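Local coordinates for protein Ceg4 (Legionella pneumophila subsp. pneumophila, PDB 6AOK) that dephosphorylates phosphotyrosine as a magnesium-binding, HAD-like phosphatase effector and attenuates the activation of eukaryotic MAPK pathways, at residues Thr17-Thr22 with Lys120-Tyr125; Asn109-Asn114 with Phe145-Ser150; Val94-Glu99 with Glu206-Met211. All blocks are in the same frame, centred on the assembly; numbering follows the deposited sequence. Where two conformers were deposited one is given.

Contact 1. Residues Thr17-Thr22 with Lys120-Tyr125. With MG (magnesium ion), chain B.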
# COMPACT_ATOMS: atom_id res chain seq x y z
N THR A 17 0.93 4.08 4.17
CA THR A 17 -0.41 3.98 3.60
C THR A 17 -1.03 2.65 4.02
O THR A 17 -0.37 1.61 4.02
CB THR A 17 -0.39 4.12 2.06
OG1 THR A 17 -1.72 4.03 1.57
CG2 THR A 17 0.42 3.00 1.45
N ASP A 18 -2.29 2.71 4.40
CA ASP A 18 -3.12 1.52 4.51
C ASP A 18 -3.27 0.84 3.14
O ASP A 18 -2.99 1.43 2.09
CB ASP A 18 -4.49 1.94 5.09
CG ASP A 18 -5.43 0.76 5.29
OD1 ASP A 18 -4.99 -0.29 5.84
OD2 ASP A 18 -6.61 0.91 4.91
N PHE A 19 -3.69 -0.44 3.16
CA PHE A 19 -3.97 -1.12 1.89
C PHE A 19 -5.47 -1.21 1.63
O PHE A 19 -5.99 -0.49 0.76
CB PHE A 19 -3.28 -2.51 1.85
CG PHE A 19 -3.48 -3.23 0.54
CD1 PHE A 19 -2.77 -2.83 -0.60
CD2 PHE A 19 -4.37 -4.30 0.44
CE1 PHE A 19 -2.95 -3.47 -1.81
CE2 PHE A 19 -4.56 -4.94 -0.79
CZ PHE A 19 -3.85 -4.53 -1.90
N ASP A 20 -6.20 -2.05 2.37
CA ASP A 20 -7.61 -2.33 2.05
C ASP A 20 -8.46 -1.11 2.34
O ASP A 20 -8.52 -0.65 3.50
CB ASP A 20 -8.14 -3.49 2.89
CG ASP A 20 -7.42 -4.78 2.64
OD1 ASP A 20 -7.48 -5.32 1.49
OD2 ASP A 20 -6.76 -5.24 3.59
N GLY A 21 -9.18 -0.63 1.31
CA GLY A 21 -10.04 0.52 1.47
C GLY A 21 -9.32 1.85 1.33
O GLY A 21 -9.96 2.89 1.35
N THR A 22 -8.01 1.82 1.16
CA THR A 22 -7.23 3.02 0.89
C THR A 22 -6.62 2.90 -0.50
O THR A 22 -6.99 3.65 -1.42
CB THR A 22 -6.16 3.17 2.00
OG1 THR A 22 -6.83 3.33 3.28
CG2 THR A 22 -5.25 4.37 1.71
N LYS A 120 1.19 -8.39 -2.37
CA LYS A 120 2.09 -8.59 -3.51
C LYS A 120 1.37 -9.25 -4.69
O LYS A 120 1.70 -8.96 -5.85
CB LYS A 120 3.28 -9.43 -3.08
CG LYS A 120 4.22 -8.72 -2.13
CD LYS A 120 5.40 -9.69 -1.96
CE LYS A 120 6.17 -9.37 -0.81
NZ LYS A 120 7.23 -10.48 -0.69
N ALA A 121 0.43 -10.15 -4.41
CA ALA A 121 -0.33 -10.74 -5.51
C ALA A 121 -1.20 -9.70 -6.21
O ALA A 121 -1.37 -9.77 -7.43
CB ALA A 121 -1.20 -11.90 -5.03
N VAL A 122 -1.79 -8.75 -5.46
CA VAL A 122 -2.59 -7.71 -6.10
C VAL A 122 -1.73 -6.84 -7.00
O VAL A 122 -2.10 -6.53 -8.15
CB VAL A 122 -3.33 -6.85 -5.06
CG1 VAL A 122 -3.99 -5.62 -5.80
CG2 VAL A 122 -4.42 -7.71 -4.34
N PHE A 123 -0.60 -6.34 -6.47
CA PHE A 123 0.32 -5.54 -7.29
C PHE A 123 0.77 -6.32 -8.50
O PHE A 123 0.83 -5.79 -9.61
CB PHE A 123 1.55 -5.12 -6.45
CG PHE A 123 1.34 -3.86 -5.64
CD1 PHE A 123 0.78 -3.91 -4.35
CD2 PHE A 123 1.73 -2.64 -6.16
CE1 PHE A 123 0.58 -2.78 -3.61
CE2 PHE A 123 1.50 -1.44 -5.42
CZ PHE A 123 0.95 -1.51 -4.15
N LYS A 124 1.12 -7.58 -8.31
CA LYS A 124 1.58 -8.41 -9.44
C LYS A 124 0.49 -8.56 -10.48
O LYS A 124 0.76 -8.46 -11.69
CB LYS A 124 1.99 -9.80 -8.93
CG LYS A 124 2.48 -10.86 -9.97
CD LYS A 124 3.66 -10.35 -10.74
CE LYS A 124 4.78 -9.81 -9.84
NZ LYS A 124 5.81 -9.08 -10.67
N TYR A 125 -0.73 -8.84 -10.05
CA TYR A 125 -1.82 -8.97 -11.01
C TYR A 125 -1.97 -7.69 -11.80
O TYR A 125 -2.29 -7.71 -13.02
CB TYR A 125 -3.12 -9.31 -10.28
CG TYR A 125 -4.29 -9.23 -11.23
CD1 TYR A 125 -4.40 -10.12 -12.30
CD2 TYR A 125 -5.26 -8.26 -11.07
CE1 TYR A 125 -5.45 -10.03 -13.21
CE2 TYR A 125 -6.31 -8.17 -11.96
CZ TYR A 125 -6.39 -9.03 -13.03
OH TYR A 125 -7.43 -8.93 -13.96
MG MG B . -8.36 0.11 5.37
O HOH W 1 -7.71 -1.67 6.14
O HOH W 2 -8.02 0.79 7.33
O HOH W 3 -10.38 -0.42 5.74
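The ring of F19 reaches from the loop after strand 13-17 to helix 116-125, where V122 and F123 receive it. From CB the side chain heads toward the helix, with CG anti to the backbone N (chi1 -177°). The ring makes its closest contacts at its far end, where F19 CE1 lies 4.0 Å from F123 CE1 and F19 CZ lies 4.0 Å from V122 CB. V122 comes in at the ring edge, near the ring plane, and both its methyls also reach CZ. The two phenylalanine side chains run past each other in opposite directions. I110 packs against both F19 and F123 in this buried, largely apolar contact. On either side of F19 in sequence, the chain turns to the metal: D18 OD2 and D20 O each bind magnesium at 2.0 Å, and D167 and three waters complete the shell. T22 OG1 donates to the anti lone pair of D18 OD2 (2.9 Å), and K144 forms a salt bridge with D18 OD1, so both carboxylate oxygens are held. D18, D20 and T22 fit the DxDx(T/V) pattern at a strand end, consistent with the magnesium site of HAD-like phosphatases.

Contact 2. Residues Asn109-Asn114 with Phe145-Ser150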
# COMPACT_ATOMS: atom_id res chain seq x y z
N ASN A 109 5.80 2.54 2.58
CA ASN A 109 5.46 1.58 3.63
C ASN A 109 3.96 1.37 3.57
O ASN A 109 3.19 2.31 3.77
CB ASN A 109 5.82 2.09 5.02
CG ASN A 109 7.29 2.47 5.14
OD1 ASN A 109 8.16 1.58 5.26
ND2 ASN A 109 7.59 3.78 5.11
N ILE A 110 3.56 0.13 3.42
CA ILE A 110 2.16 -0.24 3.56
C ILE A 110 1.97 -0.85 4.94
O ILE A 110 2.69 -1.78 5.33
CB ILE A 110 1.75 -1.23 2.47
CG1 ILE A 110 1.92 -0.59 1.08
CG2 ILE A 110 0.26 -1.68 2.73
CD1 ILE A 110 1.62 -1.57 -0.09
N VAL A 111 1.05 -0.30 5.72
CA VAL A 111 0.85 -0.72 7.10
C VAL A 111 -0.55 -1.29 7.18
O VAL A 111 -1.52 -0.59 6.89
CB VAL A 111 1.02 0.46 8.06
CG1 VAL A 111 1.04 -0.01 9.50
CG2 VAL A 111 2.33 1.33 7.69
N THR A 112 -0.67 -2.55 7.58
CA THR A 112 -1.89 -3.24 7.23
C THR A 112 -2.21 -4.32 8.26
O THR A 112 -1.32 -4.84 8.94
CB THR A 112 -1.69 -3.85 5.82
OG1 THR A 112 -2.91 -4.38 5.38
CG2 THR A 112 -0.63 -4.98 5.82
N LYS A 113 -3.46 -4.71 8.34
CA LYS A 113 -3.81 -5.95 9.03
C LYS A 113 -4.05 -7.08 8.04
O LYS A 113 -4.48 -8.18 8.46
CB LYS A 113 -5.04 -5.76 9.93
CG LYS A 113 -4.84 -4.74 11.06
CD LYS A 113 -6.17 -4.25 11.65
CE LYS A 113 -5.82 -2.90 12.33
NZ LYS A 113 -6.96 -2.24 12.96
N ASN A 114 -3.85 -6.81 6.75
CA ASN A 114 -3.81 -7.85 5.72
C ASN A 114 -2.41 -8.48 5.71
O ASN A 114 -1.67 -8.39 6.71
CB ASN A 114 -4.16 -7.26 4.35
CG ASN A 114 -4.80 -8.28 3.40
OD1 ASN A 114 -4.29 -9.39 3.23
ND2 ASN A 114 -5.93 -7.88 2.75
N PHE A 145 0.39 1.86 15.26
CA PHE A 145 1.27 2.78 15.99
C PHE A 145 2.67 2.18 16.14
O PHE A 145 3.67 2.85 15.90
CB PHE A 145 0.72 3.12 17.38
CG PHE A 145 1.70 3.95 18.20
CD1 PHE A 145 1.78 5.31 18.01
CD2 PHE A 145 2.60 3.34 19.06
CE1 PHE A 145 2.71 6.09 18.73
CE2 PHE A 145 3.54 4.08 19.76
CZ PHE A 145 3.58 5.49 19.60
N ASN A 146 2.75 0.90 16.56
CA ASN A 146 4.07 0.31 16.78
C ASN A 146 4.79 0.13 15.46
O ASN A 146 6.02 0.32 15.38
CB ASN A 146 3.95 -1.04 17.49
CG ASN A 146 4.05 -0.90 19.02
OD1 ASN A 146 4.23 0.22 19.56
ND2 ASN A 146 3.91 -2.03 19.73
N ASP A 147 4.05 -0.24 14.41
CA ASP A 147 4.69 -0.44 13.12
C ASP A 147 5.31 0.87 12.60
O ASP A 147 6.44 0.87 12.11
CB ASP A 147 3.71 -1.01 12.11
CG ASP A 147 3.60 -2.56 12.20
OD1 ASP A 147 4.40 -3.18 12.93
OD2 ASP A 147 2.72 -3.16 11.55
N VAL A 148 4.57 1.98 12.67
CA VAL A 148 5.14 3.24 12.17
C VAL A 148 6.23 3.76 13.12
O VAL A 148 7.26 4.33 12.70
CB VAL A 148 4.00 4.26 11.98
CG1 VAL A 148 4.52 5.67 11.61
CG2 VAL A 148 3.01 3.70 10.94
N ASN A 149 5.99 3.63 14.43
CA ASN A 149 6.97 4.10 15.39
C ASN A 149 8.30 3.38 15.19
O ASN A 149 9.37 4.00 15.20
CB ASN A 149 6.46 3.88 16.81
CG ASN A 149 7.44 4.42 17.85
OD1 ASN A 149 7.61 5.63 17.97
ND2 ASN A 149 8.08 3.52 18.62
N SER A 150 8.24 2.06 15.04
CA SER A 150 9.47 1.29 14.85
C SER A 150 10.13 1.60 13.51
O SER A 150 11.35 1.74 13.41
CB SER A 150 9.15 -0.20 14.96
OG SER A 150 8.90 -0.58 16.29
O HOH W 4 0.12 -3.37 11.02
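V111, the last residue of strand 106-111, divides its two methyls between neighbouring residues of helix 144-153. CG1 lies anti to the backbone N (chi1 -171°) and meets D147 CB at 3.9 Å, while CG2, beside the backbone N, meets V148 CG2 at 4.1 Å. The side chains of V111 and V148 cross at about a right angle, joined through a single methyl from each. V111 and D147 instead slide past each other in opposite directions, which sets the hydrocarbon part of the aspartate against CG1 and keeps OD2 alongside that methyl at 4.1 Å.

This is the packing of a helix on one face of the parallel sheet in a Rossmann-like HAD fold: V148 also touches F16 of strand 13-17 and M175, A178 and V179 of helix 169-180, while L139 of strand 136-139 lies against both V111 and D147.

With chi1 of D147 at -85°, CG lies beside the backbone N, and OD2 accepts the backbone N-H of S141. A water lies 2.7 Å from D147 OD2 and 2.9 Å from T112 O, bridging helix and loop without a direct bond between them. T112 points its CB away from the helix. Its OG1 accepts from N114 N (2.9 Å, N-H...O angle 154°), an ST turn that bends the chain as it leaves the strand. N114 ND2 in turn donates to OD2 of D20, a residue that binds magnesium through its backbone O.

Contact 3. Residues Val94-Glu99 with Glu206-Met211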
# COMPACT_ATOMS: atom_id res chain seq x y z
N VAL A 94 -2.83 2.86 -9.23
CA VAL A 94 -1.80 2.17 -10.01
C VAL A 94 -0.76 3.16 -10.53
O VAL A 94 0.44 2.93 -10.42
CB VAL A 94 -2.45 1.39 -11.17
CG1 VAL A 94 -1.39 0.98 -12.20
CG2 VAL A 94 -3.17 0.16 -10.62
N ALA A 95 -1.21 4.28 -11.12
CA ALA A 95 -0.25 5.25 -11.65
C ALA A 95 0.61 5.85 -10.53
O ALA A 95 1.81 6.11 -10.72
CB ALA A 95 -0.97 6.35 -12.43
N PHE A 96 0.01 6.13 -9.38
CA PHE A 96 0.77 6.65 -8.25
C PHE A 96 1.89 5.70 -7.83
O PHE A 96 3.05 6.13 -7.69
CB PHE A 96 -0.15 6.87 -7.06
CG PHE A 96 0.56 7.38 -5.83
CD1 PHE A 96 0.79 8.73 -5.64
CD2 PHE A 96 0.97 6.49 -4.84
CE1 PHE A 96 1.43 9.18 -4.47
CE2 PHE A 96 1.61 6.92 -3.72
CZ PHE A 96 1.83 8.26 -3.52
N PHE A 97 1.56 4.42 -7.63
CA PHE A 97 2.58 3.46 -7.21
C PHE A 97 3.63 3.19 -8.28
O PHE A 97 4.79 2.98 -7.94
CB PHE A 97 1.91 2.17 -6.73
CG PHE A 97 1.31 2.37 -5.39
CD1 PHE A 97 2.14 2.46 -4.28
CD2 PHE A 97 -0.03 2.62 -5.23
CE1 PHE A 97 1.63 2.73 -3.03
CE2 PHE A 97 -0.57 2.91 -3.96
CZ PHE A 97 0.28 2.97 -2.86
N HIS A 98 3.28 3.22 -9.57
CA HIS A 98 4.35 3.15 -10.56
C HIS A 98 5.31 4.32 -10.39
O HIS A 98 6.52 4.16 -10.52
CB HIS A 98 3.81 3.13 -12.00
CG HIS A 98 3.33 1.78 -12.46
ND1 HIS A 98 4.10 0.64 -12.38
CD2 HIS A 98 2.14 1.39 -12.98
CE1 HIS A 98 3.41 -0.39 -12.84
NE2 HIS A 98 2.23 0.04 -13.24
N GLU A 99 4.79 5.50 -10.10
CA GLU A 99 5.70 6.63 -9.92
C GLU A 99 6.56 6.45 -8.66
O GLU A 99 7.79 6.64 -8.69
CB GLU A 99 4.91 7.92 -9.84
CG GLU A 99 5.78 9.08 -9.55
CD GLU A 99 6.56 9.50 -10.77
OE1 GLU A 99 6.09 9.31 -11.92
OE2 GLU A 99 7.67 10.03 -10.57
N GLU A 206 0.58 14.06 -8.44
CA GLU A 206 1.04 15.37 -8.87
C GLU A 206 1.84 16.06 -7.77
O GLU A 206 2.89 16.64 -8.03
CB GLU A 206 -0.17 16.23 -9.26
CG GLU A 206 0.08 17.72 -9.11
CD GLU A 206 -1.03 18.64 -9.68
OE1 GLU A 206 -1.39 19.61 -8.99
OE2 GLU A 206 -1.52 18.39 -10.81
N ASP A 207 1.37 15.96 -6.52
CA ASP A 207 2.09 16.61 -5.43
C ASP A 207 3.45 15.96 -5.19
O ASP A 207 4.41 16.67 -4.89
CB ASP A 207 1.26 16.59 -4.15
CG ASP A 207 0.01 17.45 -4.28
OD1 ASP A 207 -0.08 18.24 -5.25
OD2 ASP A 207 -0.89 17.33 -3.40
N VAL A 208 3.57 14.65 -5.38
CA VAL A 208 4.88 14.04 -5.22
C VAL A 208 5.79 14.38 -6.38
O VAL A 208 6.96 14.72 -6.17
CB VAL A 208 4.75 12.52 -4.98
CG1 VAL A 208 6.11 11.86 -5.02
CG2 VAL A 208 4.21 12.32 -3.67
N ARG A 209 5.28 14.36 -7.62
CA ARG A 209 6.10 14.75 -8.75
C ARG A 209 6.51 16.22 -8.72
O ARG A 209 7.54 16.59 -9.29
CB ARG A 209 5.39 14.45 -10.06
CG ARG A 209 5.73 13.12 -10.60
CD ARG A 209 4.67 12.60 -11.50
NE ARG A 209 4.56 13.37 -12.71
CZ ARG A 209 3.83 13.00 -13.75
NH1 ARG A 209 3.14 11.86 -13.71
NH2 ARG A 209 3.79 13.78 -14.84
N GLU A 210 5.72 17.07 -8.09
CA GLU A 210 6.13 18.46 -7.99
C GLU A 210 7.45 18.60 -7.23
O GLU A 210 8.24 19.50 -7.54
CB GLU A 210 5.02 19.27 -7.32
CG GLU A 210 5.27 20.75 -7.19
CD GLU A 210 4.19 21.45 -6.36
OE1 GLU A 210 3.22 20.77 -5.92
OE2 GLU A 210 4.30 22.70 -6.17
N MSE A 211 7.73 17.70 -6.28
CA MSE A 211 8.96 17.78 -5.49
C MSE A 211 10.24 17.33 -6.20
O MSE A 211 11.34 17.68 -5.79
CB MSE A 211 8.80 16.97 -4.21
CG MSE A 211 7.80 17.58 -3.27
SE MSE A 211 7.61 16.49 -1.67
CE MSE A 211 9.47 16.53 -1.10
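F96 and V208 make the buried part of this contact between helices 91-100 and 201-211, and E99 and R209 the part nearer solvent. F96 extends from its helix with CG anti to the backbone N (chi1 179°), which brings the ring end close to the other helix although its CB does not point there; F96 CE1 approaches V208 CG2 at 4.3 Å. That touch is light in itself, but other apolar groups surround it: F96 also packs on I15 of the central strand 13-17 and on W201, Y204 and L205 of helix 201-211, while V208 rests on Y163 of strand 161-165. One helical turn along, the character changes. E99 bends at chi2 (76°) and lays its carboxylate across the aliphatic part of R209, the two side chains crossing at about a right angle. E99 OE1 lies 3.6 Å from R209 CD, and E99 OE2 lies 3.6 Å from R209 CG, so both oxygens rest on methylenes. The guanidinium, beyond a bend at chi3, makes no directed contact: R209 NH1 is 4.3 Å from E99 OE1, which lies far off the plane of the guanidinium, and the carboxylate and guanidinium planes are 37° apart. Opposite charges are thus near each other without a salt bridge or a directed N-H, so any attraction is probably diffuse, and the direct contacts joining the segments are apolar or between carboxylate and methylenes.

How the contacts relate
The contacts lie on or beside the five-stranded parallel sheet of the N-terminal HAD-like phosphatase part of a longer effector: contact 1 just after strand 13-17, contact 2 where strand 106-111 meets helix 144-153, contact 3 between helices 91-100 and 201-211. Contact 1 lies nearest the centre of the folded chain, its centre about 14 Å from that of contact 2 and about 16 Å from that of contact 3. Along the chain, contact 1 alternates with both others, and contact 2 is nested inside contact 3. A probable backbone hydrogen bond from T17 N to N109 O joins contacts 1 and 2; F123 packs on F97 of contact 3. Contacts 1 and 2 meet beside the magnesium loop, while contact 3 packs helices farther out.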